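Local coordinates for putative adhesin (Parabacteroides distasonis, PDB 3LJY), which probably acts in cell adhesion as a bacterial lipoprotein, its exact role and binding partner unknown, and is built largely as a parallel beta-helix, at residues D150-D155 with G167-G172; A98-N103 with S119-K124. All blocks are in the same frame, centred on the assembly; numbering follows the deposited sequence.

Overall arrangement
From the N terminus the chain first reaches contact 2, where 98-103 pairs with 119-124 after a detour of 15 residues through strands 106-107 and 110-115, one coil of the beta-helix. It then runs through strands 127-129, 131-136, 141-144 and 147-149 before contact 1 opens at 150-155. That contact closes a second loop at 167-172, with strand 161-164 on the way. The two loops follow in series, neither nesting nor crossing. Their centres lie 19 Å apart and their nearest atoms about 8 Å. Contact 2 joins strands 99-102 and 120-123 on one face, whereas contact 1 joins successive coils at a corner leading into the 11-strand sheet.

Contact 1 (D150-D155 with G167-G172); sequences DKIECD and GNAKEG
At a corner of the beta-helix, Asp150 and Lys151 meet Lys170 and Glu171 of the next coil, in parallel register. Two backbone bonds define the pairing. Glu171 N donates to Asp150 O at 3.0 Å, and Ile152 N donates to Glu171 O, also 3.0 Å, in a straighter bond (163° at the hydrogen against 140°). Gly172 CA adds a C-H contact to Ile152 O at 3.2 Å.

Stacked corners of this kind characterise parallel beta-helices, consistent with the pectate-lyase-like clan of this family. The chain turns a corner in both coils, at Asp150 and at Lys170-Glu171, so that strand 167-169 and the residues after it belong to different faces. Inside the bend, Ile152 CG2 packs against Ala169 CB at 3.4 Å, and Ile164 and Tyr174 border the same isoleucine.

On the outside, the side chains of Asp150 and Lys170 run side by side in the same direction. Asp150 OD1 touches Lys170 CE, but the bend of the lysine at its last torsion (chi4 -52°) leaves NZ 4.4 Å from OD1, beyond a salt bridge. Lys151 passes its CD over Glu171 O at 3.5 Å. Its NZ makes a salt bridge to Glu153 OE2 at 3.1 Å, meeting the anti side from somewhat out of the carboxylate plane, and a second one to Asp173; Glu153 is shared in turn with Lys131, so alternating charges link three neighbouring strands.

Contact 2 (A98-N103 with S119-K124); sequences ANFMVN and SLVQLK
Asn99 and Gln122 join their side-chain amides across two parallel strands whose backbones are paired in register from Asn99-Leu120 to Val102-Leu123. The backbone bonds alternate in direction, from the shortest, Gln122 N to Phe100 O at 2.8 Å, to Lys124 N to Val102 O at 3.1 Å. CA-H contacts to carbonyl oxygens, such as that of Met101 CA with Gln122 O, accompany them.

Asn99 and Gln122 lie on the face that also carries Leu120 and Met101. Gln122 NE2 gives a hydrogen to Asn99 OD1 at 3.0 Å, on an in-plane lone pair, with a C=O...N angle of 115°. The bond lies in the plane of both groups, OD1 being 2° out of the Gln122 amide plane, and the two amides are nearly coplanar. With CG opposite the backbone N (chi1 -176°), the Asn99 amide lies alongside Leu120, and its OD1 end faces Gln122. A water accepts from Asn99 ND2 and from Gln122 NE2, each at 3.0 Å, and closes the ring between the two amides; both hydrogens of Gln122 NE2 are thereby used. Just past the strand ends, the extended Lys124 chain runs beside Asn103 and its NZ donates to Asn103 OD1 at 3.0 Å. The same NZ lies 3.6 Å from SE of selenomethionine Met101, whose chain it crosses at a slant. Asn103 ND2 is held by Asn34.

Apolar contacts occupy the other face. Val102 CG2 meets Leu123 CD2 at 3.5 Å, and Val121 CG1 approaches the edge of the Phe100 ring near its plane.

Strand 32-37 flanks 99-102 on one side and strand 141-144 flanks 120-123 on the other, while Ala92, Val94, Ile113 and Ala115 from strands 91-94 and 110-115 pack against Phe100 and Val121 within the coil.

Contact 1 (D150-D155 with G167-G172)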
ATOM      1  N   ASP A 150      13.720   8.725  -4.471  1.00 44.76           N
ATOM      2  CA  ASP A 150      13.860  10.055  -5.039  1.00 45.62           C
ATOM      3  C   ASP A 150      12.590  10.866  -4.765  1.00 45.39           C
ATOM      4  O   ASP A 150      12.656  12.045  -4.407  1.00 44.70           O
ATOM      5  CB  ASP A 150      14.179   9.960  -6.546  1.00 46.07           C
ATOM      6  CG  ASP A 150      15.589   9.407  -6.814  1.00 52.23           C
ATOM      7  OD1 ASP A 150      16.518   9.929  -6.165  1.00 58.33           O
ATOM      8  OD2 ASP A 150      15.794   8.478  -7.656  1.00 54.10           O
ATOM      9  N   LYS A 151      11.436  10.221  -4.929  1.00 46.46           N
ATOM     10  CA  LYS A 151      10.130  10.871  -4.803  1.00 46.14           C
ATOM     11  C   LYS A 151       9.140   9.981  -4.096  1.00 45.64           C
ATOM     12  O   LYS A 151       9.063   8.778  -4.361  1.00 45.65           O
ATOM     13  CB  LYS A 151       9.599  11.238  -6.189  1.00 47.14           C
ATOM     14  CG  LYS A 151       8.209  11.901  -6.244  1.00 51.35           C
ATOM     15  CD  LYS A 151       8.086  13.179  -5.384  1.00 50.76           C
ATOM     16  CE  LYS A 151       7.227  14.249  -6.036  1.00 52.66           C
ATOM     17  NZ  LYS A 151       5.798  13.896  -6.039  1.00 56.53           N
ATOM     18  N   ILE A 152       8.418  10.579  -3.143  1.00 46.05           N
ATOM     19  CA  ILE A 152       7.290   9.957  -2.432  1.00 44.83           C
ATOM     20  C   ILE A 152       6.021  10.764  -2.730  1.00 44.91           C
ATOM     21  O   ILE A 152       6.018  11.998  -2.672  1.00 42.67           O
ATOM     22  CB  ILE A 152       7.525   9.885  -0.887  1.00 46.29           C
ATOM     23  CG1 ILE A 152       6.261   9.369  -0.128  1.00 47.80           C
ATOM     24  CG2 ILE A 152       7.955  11.233  -0.333  1.00 44.61           C
ATOM     25  CD1 ILE A 152       5.909   7.887  -0.404  1.00 41.61           C
ATOM     26  N   GLU A 153       4.977  10.059  -3.137  1.00 45.74           N
ATOM     27  CA  GLU A 153       3.644  10.620  -3.281  1.00 47.48           C
ATOM     28  C   GLU A 153       2.653   9.833  -2.428  1.00 46.91           C
ATOM     29  O   GLU A 153       2.616   8.610  -2.527  1.00 47.07           O
ATOM     30  CB  GLU A 153       3.211  10.552  -4.725  1.00 48.51           C
ATOM     31  CG  GLU A 153       3.834  11.616  -5.552  1.00 54.76           C
ATOM     32  CD  GLU A 153       3.314  11.640  -6.973  1.00 60.58           C
ATOM     33  OE1 GLU A 153       2.146  11.195  -7.190  1.00 67.27           O
ATOM     34  OE2 GLU A 153       4.085  12.113  -7.868  1.00 65.53           O
ATOM     35  N   CYS A 154       1.931  10.537  -1.560  1.00 47.81           N
ATOM     36  CA  CYS A 154       0.904   9.967  -0.692  1.00 50.07           C
ATOM     37  C   CYS A 154      -0.418  10.670  -0.813  1.00 50.18           C
ATOM     38  O   CYS A 154      -0.504  11.858  -0.555  1.00 49.95           O
ATOM     39  CB  CYS A 154       1.263  10.157   0.754  1.00 52.32           C
ATOM     40  SG  CYS A 154       2.455   9.060   1.289  1.00 53.26           S
ATOM     41  N   ASP A 155      -1.461   9.909  -1.100  1.00 50.14           N
ATOM     42  CA  ASP A 155      -2.796  10.436  -1.255  1.00 49.98           C
ATOM     43  C   ASP A 155      -3.773   9.710  -0.382  1.00 49.23           C
ATOM     44  O   ASP A 155      -4.019   8.556  -0.625  1.00 49.45           O
ATOM     45  CB  ASP A 155      -3.250  10.177  -2.688  1.00 52.25           C
ATOM     46  CG  ASP A 155      -3.343  11.400  -3.467  1.00 58.50           C
ATOM     47  OD1 ASP A 155      -2.255  11.990  -3.677  1.00 65.14           O
ATOM     48  OD2 ASP A 155      -4.509  11.802  -3.798  1.00 66.43           O
ATOM     49  N   GLY A 167      13.324   6.264   6.893  1.00 46.88           N
ATOM     50  CA  GLY A 167      14.011   6.384   5.612  1.00 45.99           C
ATOM     51  C   GLY A 167      14.194   7.797   5.101  1.00 44.65           C
ATOM     52  O   GLY A 167      14.186   8.767   5.868  1.00 45.80           O
ATOM     53  N   ASN A 168      14.390   7.896   3.789  1.00 44.02           N
ATOM     54  CA  ASN A 168      14.616   9.168   3.116  1.00 43.67           C
ATOM     55  C   ASN A 168      13.843   9.212   1.802  1.00 43.87           C
ATOM     56  O   ASN A 168      13.733   8.212   1.120  1.00 42.75           O
ATOM     57  CB  ASN A 168      16.103   9.387   2.783  1.00 44.62           C
ATOM     58  CG  ASN A 168      17.008   9.368   4.008  1.00 45.15           C
ATOM     59  OD1 ASN A 168      17.208  10.387   4.691  1.00 46.03           O
ATOM     60  ND2 ASN A 168      17.576   8.208   4.279  1.00 43.19           N
ATOM     61  N   ALA A 169      13.311  10.387   1.461  1.00 44.31           N
ATOM     62  CA  ALA A 169      12.800  10.676   0.099  1.00 45.57           C
ATOM     63  C   ALA A 169      13.266  12.054  -0.283  1.00 45.41           C
ATOM     64  O   ALA A 169      13.012  12.981   0.450  1.00 48.76           O
ATOM     65  CB  ALA A 169      11.235  10.608   0.033  1.00 40.99           C
ATOM     66  N   LYS A 170      13.909  12.221  -1.428  1.00 46.53           N
ATOM     67  CA  LYS A 170      14.414  13.548  -1.808  1.00 47.75           C
ATOM     68  C   LYS A 170      13.320  14.636  -1.955  1.00 46.96           C
ATOM     69  O   LYS A 170      13.548  15.809  -1.632  1.00 46.42           O
ATOM     70  CB  LYS A 170      15.191  13.461  -3.109  1.00 46.35           C
ATOM     71  CG  LYS A 170      16.513  12.851  -2.969  1.00 49.92           C
ATOM     72  CD  LYS A 170      17.215  12.790  -4.303  1.00 52.94           C
ATOM     73  CE  LYS A 170      18.256  11.667  -4.303  1.00 56.94           C
ATOM     74  NZ  LYS A 170      19.197  11.737  -3.133  1.00 59.75           N
ATOM     75  N   GLU A 171      12.168  14.242  -2.483  1.00 46.30           N
ATOM     76  CA  GLU A 171      11.023  15.134  -2.645  1.00 47.75           C
ATOM     77  C   GLU A 171       9.763  14.405  -2.238  1.00 45.31           C
ATOM     78  O   GLU A 171       9.703  13.193  -2.332  1.00 43.02           O
ATOM     79  CB  GLU A 171      10.861  15.575  -4.092  1.00 48.88           C
ATOM     80  CG  GLU A 171      12.050  16.261  -4.660  1.00 54.13           C
ATOM     81  CD  GLU A 171      11.755  16.968  -5.966  1.00 59.65           C
ATOM     82  OE1 GLU A 171      10.680  16.736  -6.584  1.00 64.41           O
ATOM     83  OE2 GLU A 171      12.614  17.779  -6.365  1.00 67.05           O
ATOM     84  N   GLY A 172       8.745  15.149  -1.829  1.00 45.04           N
ATOM     85  CA  GLY A 172       7.491  14.552  -1.378  1.00 45.36           C
ATOM     86  C   GLY A 172       6.295  15.423  -1.642  1.00 45.03           C
ATOM     87  O   GLY A 172       6.389  16.597  -1.500  1.00 44.23           O
TER

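Contact 2 (A98-N103 with S119-K124)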
ATOM      1  N   ALA A  98      -8.385  -7.399   1.438  1.00 50.76           N
ATOM      2  CA  ALA A  98      -7.137  -8.106   1.160  1.00 48.59           C
ATOM      3  C   ALA A  98      -6.059  -7.574   2.087  1.00 47.92           C
ATOM      4  O   ALA A  98      -6.127  -6.430   2.513  1.00 46.63           O
ATOM      5  CB  ALA A  98      -6.732  -7.955  -0.280  1.00 47.39           C
ATOM      6  N   ASN A  99      -5.102  -8.446   2.422  1.00 46.34           N
ATOM      7  CA  ASN A  99      -3.914  -8.086   3.196  1.00 46.23           C
ATOM      8  C   ASN A  99      -2.712  -8.355   2.296  1.00 45.49           C
ATOM      9  O   ASN A  99      -2.314  -9.532   2.088  1.00 47.64           O
ATOM     10  CB  ASN A  99      -3.865  -8.899   4.487  1.00 45.65           C
ATOM     11  CG  ASN A  99      -2.728  -8.512   5.388  1.00 45.79           C
ATOM     12  OD1 ASN A  99      -2.080  -7.491   5.209  1.00 47.73           O
ATOM     13  ND2 ASN A  99      -2.475  -9.339   6.380  1.00 46.26           N
ATOM     14  N   PHE A 100      -2.184  -7.276   1.714  1.00 44.35           N
ATOM     15  CA  PHE A 100      -1.123  -7.375   0.738  1.00 44.82           C
ATOM     16  C   PHE A 100       0.233  -7.130   1.413  1.00 43.61           C
ATOM     17  O   PHE A 100       0.462  -6.091   1.982  1.00 44.03           O
ATOM     18  CB  PHE A 100      -1.367  -6.394  -0.409  1.00 46.30           C
ATOM     19  CG  PHE A 100      -0.310  -6.453  -1.495  1.00 46.80           C
ATOM     20  CD1 PHE A 100      -0.230  -7.536  -2.346  1.00 47.75           C
ATOM     21  CD2 PHE A 100       0.591  -5.439  -1.653  1.00 45.87           C
ATOM     22  CE1 PHE A 100       0.738  -7.608  -3.334  1.00 47.03           C
ATOM     23  CE2 PHE A 100       1.565  -5.499  -2.641  1.00 50.39           C
ATOM     24  CZ  PHE A 100       1.642  -6.591  -3.478  1.00 50.08           C
HETATM   25  N   MSE A 101       1.109  -8.127   1.398  1.00 46.10           N
HETATM   26  CA  MSE A 101       2.393  -8.047   2.116  1.00 44.81           C
HETATM   27  C   MSE A 101       3.526  -8.275   1.170  1.00 43.43           C
HETATM   28  O   MSE A 101       3.533  -9.277   0.495  1.00 42.13           O
HETATM   29  CB  MSE A 101       2.435  -9.087   3.234  1.00 43.94           C
HETATM   30  CG  MSE A 101       1.408  -8.787   4.287  1.00 45.83           C
HETATM   31 SE   MSE A 101       0.928 -10.186   5.487  0.75 45.44          SE
HETATM   32  CE  MSE A 101      -0.082 -11.291   4.273  1.00 34.51           C
ATOM     33  N   VAL A 102       4.449  -7.315   1.099  1.00 44.87           N
ATOM     34  CA  VAL A 102       5.730  -7.486   0.389  1.00 43.88           C
ATOM     35  C   VAL A 102       6.750  -7.833   1.442  1.00 44.64           C
ATOM     36  O   VAL A 102       7.003  -7.042   2.319  1.00 44.92           O
ATOM     37  CB  VAL A 102       6.140  -6.251  -0.432  1.00 42.94           C
ATOM     38  CG1 VAL A 102       7.594  -6.402  -1.022  1.00 39.66           C
ATOM     39  CG2 VAL A 102       5.104  -5.998  -1.547  1.00 41.12           C
ATOM     40  N   ASN A 103       7.295  -9.047   1.349  1.00 45.76           N
ATOM     41  CA  ASN A 103       8.111  -9.636   2.397  1.00 46.67           C
ATOM     42  C   ASN A 103       9.593  -9.629   2.090  1.00 47.18           C
ATOM     43  O   ASN A 103      10.347 -10.180   2.871  1.00 47.25           O
ATOM     44  CB  ASN A 103       7.676 -11.093   2.661  1.00 46.64           C
ATOM     45  CG  ASN A 103       6.267 -11.187   3.150  1.00 44.87           C
ATOM     46  OD1 ASN A 103       5.866 -10.409   4.015  1.00 45.06           O
ATOM     47  ND2 ASN A 103       5.489 -12.097   2.586  1.00 39.24           N
ATOM     48  N   SER A 119      -8.755  -2.715   2.837  1.00 47.87           N
ATOM     49  CA  SER A 119      -7.519  -3.416   2.614  1.00 49.00           C
ATOM     50  C   SER A 119      -6.419  -2.894   3.508  1.00 47.43           C
ATOM     51  O   SER A 119      -6.516  -1.790   4.046  1.00 45.44           O
ATOM     52  CB  SER A 119      -7.123  -3.295   1.156  1.00 47.75           C
ATOM     53  OG  SER A 119      -8.210  -3.763   0.381  1.00 52.55           O
ATOM     54  N   LEU A 120      -5.390  -3.733   3.640  1.00 44.66           N
ATOM     55  CA  LEU A 120      -4.162  -3.424   4.323  1.00 43.73           C
ATOM     56  C   LEU A 120      -3.036  -3.691   3.299  1.00 43.94           C
ATOM     57  O   LEU A 120      -3.058  -4.697   2.612  1.00 45.02           O
ATOM     58  CB  LEU A 120      -4.011  -4.315   5.571  1.00 41.13           C
ATOM     59  CG  LEU A 120      -2.704  -4.214   6.367  1.00 41.35           C
ATOM     60  CD1 LEU A 120      -2.378  -2.733   6.744  1.00 41.30           C
ATOM     61  CD2 LEU A 120      -2.727  -5.082   7.598  1.00 40.55           C
ATOM     62  N   VAL A 121      -2.079  -2.775   3.203  1.00 43.93           N
ATOM     63  CA  VAL A 121      -0.810  -3.023   2.521  1.00 43.03           C
ATOM     64  C   VAL A 121       0.336  -2.914   3.541  1.00 43.64           C
ATOM     65  O   VAL A 121       0.355  -1.975   4.321  1.00 43.04           O
ATOM     66  CB  VAL A 121      -0.599  -2.036   1.385  1.00 43.05           C
ATOM     67  CG1 VAL A 121       0.856  -2.072   0.857  1.00 36.85           C
ATOM     68  CG2 VAL A 121      -1.666  -2.239   0.294  1.00 38.47           C
ATOM     69  N   GLN A 122       1.262  -3.885   3.522  1.00 44.13           N
ATOM     70  CA  GLN A 122       2.470  -3.882   4.372  1.00 44.73           C
ATOM     71  C   GLN A 122       3.740  -4.085   3.542  1.00 45.14           C
ATOM     72  O   GLN A 122       3.960  -5.167   3.039  1.00 43.95           O
ATOM     73  CB  GLN A 122       2.392  -4.994   5.405  1.00 44.96           C
ATOM     74  CG  GLN A 122       1.023  -5.096   6.079  1.00 45.87           C
ATOM     75  CD  GLN A 122       1.021  -6.045   7.254  1.00 46.61           C
ATOM     76  OE1 GLN A 122       1.865  -5.939   8.135  1.00 45.92           O
ATOM     77  NE2 GLN A 122       0.056  -6.967   7.284  1.00 45.90           N
ATOM     78  N   LEU A 123       4.548  -3.036   3.371  1.00 45.09           N
ATOM     79  CA  LEU A 123       5.864  -3.171   2.739  1.00 44.13           C
ATOM     80  C   LEU A 123       6.867  -3.254   3.847  1.00 44.05           C
ATOM     81  O   LEU A 123       7.219  -2.230   4.443  1.00 42.56           O
ATOM     82  CB  LEU A 123       6.199  -2.029   1.774  1.00 42.09           C
ATOM     83  CG  LEU A 123       5.030  -1.673   0.833  1.00 44.07           C
ATOM     84  CD1 LEU A 123       5.321  -0.406   0.002  1.00 43.05           C
ATOM     85  CD2 LEU A 123       4.605  -2.841  -0.068  1.00 41.16           C
ATOM     86  N   LYS A 124       7.335  -4.484   4.095  1.00 44.76           N
ATOM     87  CA  LYS A 124       8.006  -4.838   5.343  1.00 47.35           C
ATOM     88  C   LYS A 124       9.495  -4.609   5.334  1.00 48.08           C
ATOM     89  O   LYS A 124      10.074  -4.414   6.385  1.00 47.76           O
ATOM     90  CB  LYS A 124       7.742  -6.303   5.687  1.00 46.28           C
ATOM     91  CG  LYS A 124       6.353  -6.533   6.123  1.00 49.26           C
ATOM     92  CD  LYS A 124       6.093  -7.998   6.228  1.00 52.36           C
ATOM     93  CE  LYS A 124       4.690  -8.277   6.707  1.00 53.93           C
ATOM     94  NZ  LYS A 124       4.331  -9.723   6.446  1.00 56.72           N
TER
HETATM   95  O   HOH W   1      -1.040  -9.150   8.996  1.00 47.71           O